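PDB 5H4E: beta 1-3 glucanase from Clostridium beijerinckii NCIMB 8052, which probably hydrolyses the beta-1,3-glycosidic bonds of beta-1,3-glucans, as a domain of glycoside hydrolase family 64. Local coordinates for residues 224-229 against 277-282; 299-304 against 349-354; 309-314 against 322-327. One frame throughout, in Å; residues are numbered along the deposited sequence.

Contact 1. Residues 224-229 against 277-282; sequences HYFDSY and PSTQEV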
# COMPACT_ATOMS: atom_id res chain seq x y z
N HIS A 224 13.33 -5.37 -17.16
CA HIS A 224 13.48 -6.82 -17.25
C HIS A 224 14.25 -7.41 -16.06
O HIS A 224 14.78 -8.51 -16.15
CB HIS A 224 14.16 -7.17 -18.57
CG HIS A 224 13.41 -6.69 -19.76
ND1 HIS A 224 12.26 -7.31 -20.21
CD2 HIS A 224 13.59 -5.61 -20.56
CE1 HIS A 224 11.79 -6.65 -21.25
NE2 HIS A 224 12.58 -5.62 -21.49
N TYR A 225 14.27 -6.67 -14.96
CA TYR A 225 15.07 -7.03 -13.79
C TYR A 225 14.82 -8.47 -13.30
O TYR A 225 15.76 -9.17 -12.93
CB TYR A 225 14.81 -6.03 -12.65
CG TYR A 225 15.59 -6.31 -11.37
CD1 TYR A 225 16.97 -6.21 -11.33
CD2 TYR A 225 14.92 -6.65 -10.20
CE1 TYR A 225 17.68 -6.47 -10.16
CE2 TYR A 225 15.61 -6.90 -9.03
CZ TYR A 225 16.98 -6.81 -9.01
OH TYR A 225 17.64 -7.07 -7.84
N PHE A 226 13.57 -8.91 -13.30
CA PHE A 226 13.27 -10.23 -12.76
C PHE A 226 13.23 -11.35 -13.80
O PHE A 226 13.03 -12.50 -13.45
CB PHE A 226 11.92 -10.21 -12.04
CG PHE A 226 12.01 -9.77 -10.60
CD1 PHE A 226 12.41 -10.66 -9.61
CD2 PHE A 226 11.65 -8.49 -10.23
CE1 PHE A 226 12.48 -10.27 -8.28
CE2 PHE A 226 11.73 -8.09 -8.91
CZ PHE A 226 12.15 -8.98 -7.94
N ASP A 227 13.42 -11.01 -15.07
CA ASP A 227 13.13 -11.93 -16.18
C ASP A 227 13.90 -13.26 -16.14
O ASP A 227 13.30 -14.33 -16.29
CB ASP A 227 13.41 -11.25 -17.51
CG ASP A 227 12.34 -10.24 -17.89
OD1 ASP A 227 11.63 -9.76 -16.98
OD2 ASP A 227 12.21 -9.95 -19.09
N SER A 228 15.21 -13.20 -15.96
CA SER A 228 16.00 -14.42 -15.97
C SER A 228 15.61 -15.34 -14.81
O SER A 228 15.54 -16.56 -14.97
CB SER A 228 17.49 -14.11 -15.90
OG SER A 228 18.22 -15.32 -15.79
N TYR A 229 15.32 -14.74 -13.65
CA TYR A 229 14.93 -15.51 -12.46
C TYR A 229 13.59 -16.15 -12.71
O TYR A 229 13.40 -17.34 -12.44
CB TYR A 229 14.91 -14.60 -11.22
CG TYR A 229 14.47 -15.23 -9.90
CD1 TYR A 229 14.99 -16.45 -9.46
CD2 TYR A 229 13.55 -14.57 -9.07
CE1 TYR A 229 14.59 -17.00 -8.24
CE2 TYR A 229 13.15 -15.13 -7.85
CZ TYR A 229 13.68 -16.34 -7.44
OH TYR A 229 13.29 -16.91 -6.24
N PRO A 277 4.83 -14.58 -15.49
CA PRO A 277 4.77 -13.15 -15.14
C PRO A 277 5.89 -12.30 -15.74
O PRO A 277 7.00 -12.78 -15.97
CB PRO A 277 4.87 -13.16 -13.61
CG PRO A 277 5.61 -14.42 -13.29
CD PRO A 277 5.19 -15.43 -14.33
N SER A 278 5.58 -11.03 -16.01
CA SER A 278 6.59 -10.05 -16.34
C SER A 278 7.24 -9.55 -15.06
O SER A 278 6.76 -9.84 -13.95
CB SER A 278 5.99 -8.88 -17.10
OG SER A 278 5.02 -8.23 -16.29
N THR A 279 8.30 -8.77 -15.22
CA THR A 279 8.92 -8.07 -14.10
C THR A 279 7.91 -7.13 -13.44
O THR A 279 7.88 -7.01 -12.21
CB THR A 279 10.19 -7.31 -14.58
OG1 THR A 279 11.27 -8.25 -14.71
CG2 THR A 279 10.61 -6.22 -13.60
N GLN A 280 7.06 -6.50 -14.25
CA GLN A 280 6.08 -5.56 -13.70
C GLN A 280 5.02 -6.30 -12.90
O GLN A 280 4.58 -5.82 -11.87
CB GLN A 280 5.42 -4.73 -14.81
CG GLN A 280 6.35 -3.74 -15.49
CD GLN A 280 7.41 -4.41 -16.33
OE1 GLN A 280 7.10 -5.28 -17.15
NE2 GLN A 280 8.66 -4.05 -16.10
N GLU A 281 4.62 -7.47 -13.37
CA GLU A 281 3.60 -8.22 -12.65
C GLU A 281 4.11 -8.71 -11.30
O GLU A 281 3.34 -8.79 -10.33
CB GLU A 281 3.09 -9.38 -13.50
CG GLU A 281 2.10 -8.91 -14.55
CD GLU A 281 1.79 -9.94 -15.62
OE1 GLU A 281 2.65 -10.80 -15.90
OE2 GLU A 281 0.67 -9.88 -16.18
N VAL A 282 5.39 -9.05 -11.23
CA VAL A 282 5.99 -9.42 -9.94
C VAL A 282 5.96 -8.22 -8.99
O VAL A 282 5.45 -8.31 -7.86
CB VAL A 282 7.43 -9.92 -10.12
CG1 VAL A 282 8.20 -9.95 -8.78
CG2 VAL A 282 7.42 -11.30 -10.77
O HOH W 1 9.32 -8.61 -17.92
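Thr279 and Asp227 meet because both first torsions turn the polar branch beside the backbone N. In Thr279 chi1 is -79°, which puts OG1 anti to the carbonyl carbon and facing the turn at 224-227. Asp227 CG takes the same kind of position, at -75°, and brings OD1 to that hydroxyl. Thr279 OG1 then works both ways. It accepts from Phe226 N at 2.8 Å and donates to Asp227 OD1, also at 2.8 Å, nearly along the C-O direction of the acid. A water adds a second link: it donates to Asp227 OD1 at 2.7 Å and accepts from Thr279 N at 2.9 Å. The other oxygen, Asp227 OD2, accepts a hydrogen bond from His224 ND1 at 2.9 Å, from above the carboxylate plane. The carboxylate is thus held through both oxygens. Beside the polar group is an apolar pair. Val282 CG1 sits 3.9 Å from the centroid of the Phe226 ring, a CH-pi contact over the face, while Tyr225 CE2 lies over the rim of the opposite face. The helix start at 279 is fixed by a capping box, with Glu281 N bonded to Ser278 OG at 3.0 Å and Ser278 N bonded to the Glu281 carboxylate. The contact joins the starts of helices 227-236 and 279-284, whose intervening chain forms the four-stranded antiparallel sheet 242-273. Val282 also touches Ile230, and its carbonyl oxygen accepts from Asn308 of helix 294-309.

Contact 2. Residues 299-304 against 349-354; sequences IKAQVC and FCYDDV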
# COMPACT_ATOMS: atom_id res chain seq x y z
N ILE A 299 -2.90 -18.55 -3.85
CA ILE A 299 -1.72 -19.08 -4.54
C ILE A 299 -0.95 -17.97 -5.26
O ILE A 299 0.28 -17.89 -5.16
CB ILE A 299 -2.09 -20.16 -5.57
CG1 ILE A 299 -2.46 -21.46 -4.86
CG2 ILE A 299 -0.94 -20.37 -6.57
CD1 ILE A 299 -3.24 -22.42 -5.74
N LYS A 300 -1.67 -17.11 -5.98
CA LYS A 300 -1.04 -15.99 -6.68
C LYS A 300 -0.32 -15.05 -5.70
O LYS A 300 0.76 -14.53 -6.00
CB LYS A 300 -2.08 -15.22 -7.51
CG LYS A 300 -2.56 -16.01 -8.72
CD LYS A 300 -3.71 -15.32 -9.45
CE LYS A 300 -4.31 -16.27 -10.48
NZ LYS A 300 -5.25 -15.58 -11.42
N ALA A 301 -0.92 -14.85 -4.53
CA ALA A 301 -0.33 -13.98 -3.51
C ALA A 301 1.00 -14.56 -3.02
O ALA A 301 2.01 -13.86 -2.89
CB ALA A 301 -1.29 -13.80 -2.34
N GLN A 302 1.00 -15.86 -2.75
CA GLN A 302 2.19 -16.52 -2.26
C GLN A 302 3.30 -16.52 -3.31
O GLN A 302 4.46 -16.27 -2.99
CB GLN A 302 1.87 -17.94 -1.84
CG GLN A 302 0.95 -18.01 -0.66
CD GLN A 302 1.72 -18.04 0.64
OE1 GLN A 302 2.96 -18.07 0.65
NE2 GLN A 302 1.00 -18.08 1.76
N VAL A 303 2.93 -16.79 -4.55
CA VAL A 303 3.93 -16.87 -5.62
C VAL A 303 4.51 -15.48 -5.90
O VAL A 303 5.73 -15.31 -6.02
CB VAL A 303 3.31 -17.49 -6.90
CG1 VAL A 303 4.23 -17.33 -8.09
CG2 VAL A 303 3.00 -18.99 -6.66
N CYS A 304 3.65 -14.48 -5.97
CA CYS A 304 4.15 -13.12 -6.17
C CYS A 304 5.12 -12.70 -5.05
O CYS A 304 6.22 -12.19 -5.31
CB CYS A 304 2.98 -12.13 -6.25
SG CYS A 304 3.49 -10.44 -6.57
N PHE A 349 5.69 -4.13 -0.69
CA PHE A 349 5.11 -4.42 -2.00
C PHE A 349 3.73 -5.01 -1.74
O PHE A 349 3.41 -5.38 -0.60
CB PHE A 349 5.98 -5.38 -2.84
CG PHE A 349 6.15 -6.75 -2.22
CD1 PHE A 349 7.14 -6.97 -1.27
CD2 PHE A 349 5.33 -7.80 -2.59
CE1 PHE A 349 7.30 -8.22 -0.68
CE2 PHE A 349 5.48 -9.05 -2.00
CZ PHE A 349 6.47 -9.26 -1.04
N CYS A 350 2.92 -5.10 -2.80
CA CYS A 350 1.49 -5.44 -2.73
C CYS A 350 1.17 -6.61 -1.80
O CYS A 350 0.31 -6.48 -0.93
CB CYS A 350 0.97 -5.77 -4.14
SG CYS A 350 -0.81 -6.15 -4.23
N TYR A 351 1.87 -7.73 -1.97
CA TYR A 351 1.55 -8.95 -1.23
C TYR A 351 2.42 -9.21 -0.01
O TYR A 351 2.61 -10.37 0.38
CB TYR A 351 1.64 -10.14 -2.18
CG TYR A 351 0.47 -10.24 -3.14
CD1 TYR A 351 -0.82 -10.43 -2.66
CD2 TYR A 351 0.66 -10.15 -4.51
CE1 TYR A 351 -1.90 -10.54 -3.53
CE2 TYR A 351 -0.41 -10.26 -5.38
CZ TYR A 351 -1.69 -10.46 -4.88
OH TYR A 351 -2.76 -10.57 -5.75
N ASP A 352 2.93 -8.15 0.60
CA ASP A 352 3.85 -8.30 1.72
C ASP A 352 3.15 -8.87 2.96
O ASP A 352 3.82 -9.27 3.92
CB ASP A 352 4.52 -6.96 2.06
CG ASP A 352 6.03 -7.10 2.27
OD1 ASP A 352 6.49 -8.22 2.61
OD2 ASP A 352 6.76 -6.10 2.09
N ASP A 353 1.82 -8.93 2.94
CA ASP A 353 1.09 -9.50 4.07
C ASP A 353 1.09 -11.03 4.01
O ASP A 353 0.60 -11.70 4.94
CB ASP A 353 -0.34 -8.93 4.14
CG ASP A 353 -1.15 -9.18 2.88
OD1 ASP A 353 -0.58 -9.15 1.77
OD2 ASP A 353 -2.37 -9.40 3.02
N VAL A 354 1.65 -11.59 2.94
CA VAL A 354 1.85 -13.04 2.89
C VAL A 354 2.74 -13.45 4.07
O VAL A 354 3.85 -12.93 4.21
CB VAL A 354 2.47 -13.50 1.57
CG1 VAL A 354 2.90 -14.96 1.67
CG2 VAL A 354 1.46 -13.33 0.44
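Tyr351 and Val354 pack on one side of helix 294-309, from a loop built of two overlapping type I beta turns, Phe349 to Asp352 and Tyr351 to Val354. No hydrogen bond crosses between the segments. The contact is made of aromatic and van der Waals packing. The CH-pi part comes first: Ala301 CA stands over the centre of the Tyr351 ring, 3.7 Å from its centroid. Ala301 CB presses on one side of the same ring, 3.4 Å from Tyr351 CD1. Cys350 SG lies over the opposite face, so the ring is sandwiched. A sulfur-aromatic contact adds to this at the rim. Cys304 SG, anti to its backbone N (chi1 -178°), reaches the ring edge 3.5 Å from Tyr351 CD2. The Tyr351 hydroxyl makes a weak hydrogen bond to Phe289 O. Apolar packing is made by Val354, whose CG2 lies 3.9 Å from Ala301 CB. Gln302 also touches Phe244 and Cys246 of strand 242-246. Last is a van der Waals contact of an amide with a methyl. The Gln302 side chain bends at chi2 (-90°), and this brings Gln302 OE1 to 3.3 Å from Val354 CG1.

Contact 3. Residues 309-314 against 322-327; sequences RHVMLD and AYFYKD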
# COMPACT_ATOMS: atom_id res chain seq x y z
N ARG A 309 10.64 -11.82 -2.81
CA ARG A 309 11.53 -12.18 -1.71
C ARG A 309 12.66 -13.12 -2.15
O ARG A 309 13.53 -13.45 -1.34
CB ARG A 309 10.72 -12.84 -0.58
CG ARG A 309 9.75 -11.87 0.13
CD ARG A 309 8.69 -12.61 0.95
NE ARG A 309 7.82 -11.68 1.67
CZ ARG A 309 6.67 -12.03 2.26
NH1 ARG A 309 6.24 -13.29 2.20
NH2 ARG A 309 5.94 -11.10 2.88
N HIS A 310 12.65 -13.48 -3.43
CA HIS A 310 13.59 -14.44 -4.04
C HIS A 310 13.68 -15.74 -3.23
O HIS A 310 14.75 -16.13 -2.77
CB HIS A 310 15.00 -13.81 -4.20
CG HIS A 310 15.90 -14.56 -5.14
ND1 HIS A 310 16.32 -14.04 -6.35
CD2 HIS A 310 16.49 -15.78 -5.03
CE1 HIS A 310 17.12 -14.91 -6.95
NE2 HIS A 310 17.24 -15.98 -6.17
N VAL A 311 12.55 -16.42 -3.07
CA VAL A 311 12.52 -17.71 -2.38
C VAL A 311 11.62 -18.71 -3.12
O VAL A 311 11.17 -19.70 -2.52
CB VAL A 311 12.03 -17.58 -0.91
CG1 VAL A 311 13.14 -17.01 -0.02
CG2 VAL A 311 10.75 -16.75 -0.81
N MET A 312 11.37 -18.46 -4.40
CA MET A 312 10.51 -19.34 -5.20
C MET A 312 11.02 -20.79 -5.21
O MET A 312 10.25 -21.73 -5.33
CB MET A 312 10.36 -18.80 -6.63
CG MET A 312 9.17 -17.84 -6.80
SD MET A 312 7.59 -18.64 -6.43
CE MET A 312 7.33 -19.66 -7.90
N LEU A 313 12.33 -20.96 -5.06
CA LEU A 313 12.91 -22.31 -5.04
C LEU A 313 13.03 -22.90 -3.64
O LEU A 313 13.60 -23.98 -3.47
CB LEU A 313 14.29 -22.29 -5.71
CG LEU A 313 14.24 -21.82 -7.17
CD1 LEU A 313 15.63 -21.63 -7.75
CD2 LEU A 313 13.43 -22.79 -8.02
N ASP A 314 12.50 -22.21 -2.63
CA ASP A 314 12.58 -22.71 -1.25
C ASP A 314 11.25 -22.53 -0.52
O ASP A 314 11.17 -21.77 0.45
CB ASP A 314 13.70 -21.99 -0.49
CG ASP A 314 14.01 -22.62 0.87
OD1 ASP A 314 13.59 -23.77 1.13
OD2 ASP A 314 14.70 -21.97 1.67
N ALA A 322 14.34 -14.92 7.43
CA ALA A 322 15.78 -15.11 7.46
C ALA A 322 16.27 -15.59 6.10
O ALA A 322 17.46 -15.50 5.79
CB ALA A 322 16.17 -16.10 8.57
N TYR A 323 15.35 -16.07 5.28
CA TYR A 323 15.70 -16.58 3.96
C TYR A 323 15.36 -15.61 2.83
O TYR A 323 15.69 -15.87 1.67
CB TYR A 323 15.01 -17.93 3.71
CG TYR A 323 15.56 -19.03 4.59
CD1 TYR A 323 15.14 -19.18 5.90
CD2 TYR A 323 16.53 -19.90 4.11
CE1 TYR A 323 15.65 -20.18 6.71
CE2 TYR A 323 17.05 -20.90 4.91
CZ TYR A 323 16.60 -21.03 6.21
OH TYR A 323 17.12 -22.03 7.00
N PHE A 324 14.72 -14.48 3.16
CA PHE A 324 14.25 -13.54 2.14
C PHE A 324 15.38 -12.63 1.66
O PHE A 324 16.27 -12.28 2.45
CB PHE A 324 13.10 -12.64 2.64
CG PHE A 324 11.86 -13.35 3.14
CD1 PHE A 324 11.62 -14.69 2.87
CD2 PHE A 324 10.90 -12.64 3.85
CE1 PHE A 324 10.46 -15.31 3.35
CE2 PHE A 324 9.75 -13.25 4.33
CZ PHE A 324 9.53 -14.59 4.06
N TYR A 325 15.32 -12.22 0.40
CA TYR A 325 16.20 -11.20 -0.17
C TYR A 325 17.68 -11.55 -0.11
O TYR A 325 18.53 -10.66 -0.04
CB TYR A 325 15.98 -9.86 0.54
CG TYR A 325 14.53 -9.44 0.63
CD1 TYR A 325 13.85 -8.99 -0.50
CD2 TYR A 325 13.85 -9.48 1.84
CE1 TYR A 325 12.52 -8.60 -0.41
CE2 TYR A 325 12.52 -9.08 1.93
CZ TYR A 325 11.86 -8.64 0.80
OH TYR A 325 10.55 -8.24 0.90
N LYS A 326 17.99 -12.84 -0.18
CA LYS A 326 19.36 -13.31 -0.02
C LYS A 326 20.17 -13.28 -1.31
O LYS A 326 21.40 -13.36 -1.30
CB LYS A 326 19.37 -14.73 0.55
CG LYS A 326 19.08 -14.81 2.04
CD LYS A 326 20.31 -14.39 2.84
CE LYS A 326 20.09 -14.44 4.36
NZ LYS A 326 18.97 -13.57 4.82
N ASP A 327 19.49 -13.17 -2.44
CA ASP A 327 20.20 -12.97 -3.69
C ASP A 327 19.34 -12.21 -4.69
O ASP A 327 18.12 -12.20 -4.59
CB ASP A 327 20.65 -14.31 -4.30
CG ASP A 327 21.72 -14.13 -5.37
OD1 ASP A 327 22.26 -13.00 -5.51
OD2 ASP A 327 22.04 -15.12 -6.08
O HOH W 2 9.03 -9.20 2.81
O HOH W 3 16.41 -15.21 -0.84
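Tyr325 N donates to Arg309 O at 2.8 Å, almost straight at 174°. Phe324 CA adds a lesser, longer CA-H...O contact with the same oxygen. A water lies between the two backbones: it accepts from Lys326 N, and both His310 O and Tyr323 O lie 2.7 Å from it. The Arg309 side chain, extended from CG to NE, runs alongside Phe324 and points the same way. Arg309 CD sits over the ring centre, 3.6 Å from the centroid of Phe324. The guanidinium lies over the rim of that face, its plane only 3° from the ring plane. Tyr325 is turned differently. Its ring is nearly perpendicular to the guanidinium, and Arg309 CA lies over its face, 4.3 Å from the centroid, in a CH-pi contact. Phe324 also meets Phe357 edge-to-face. Arg309 NH2 makes a salt bridge with Asp352 and a hydrogen bond to Val354 O, while NE donates to a second water at 3.0 Å, which also bonds Tyr325 OH. His310 is the first residue to leave helical phi/psi after helix 294-309. It has positive phi and two bonds back into the last turn: a Schellman motif. Its chi1 of -164° carries the ring to the Asp327 carbonyl, which lies over one face. His310 ND1 comes within 3.1 Å of Asp327 O, but the angle is poor for a bond; ND1 is hydrogen-bonded to Pro329 O instead. Beyond it Val311 CG1 reaches the edge of Phe324, 4.0 Å from Phe324 CD1. Asp314 OD2 bonds His317 and lies near the Tyr323 ring.

Overall arrangement
The three contacts lie on the same side of the chain's centre. Contact 1 closes first along the chain; contact 2 opens next, and contact 3 falls wholly between its two segments. Centres of contacts 2 and 3 are about 13 Å apart, and each is about 15 Å from contact 1. Helix 294-309 links them: contact 2 packs on its middle, contact 3 forms at its C-terminal end, and helix 279-284 of contact 1 precedes it. Arg309 bridges contacts 2 and 3 through Asp352. Tyr229 joins contact 1 to contact 3 by a probable hydrogen bond to Met312 N. The contacts thus join helices 227-236, 279-284 and 294-309 with the loops after 294-309 and 332-339.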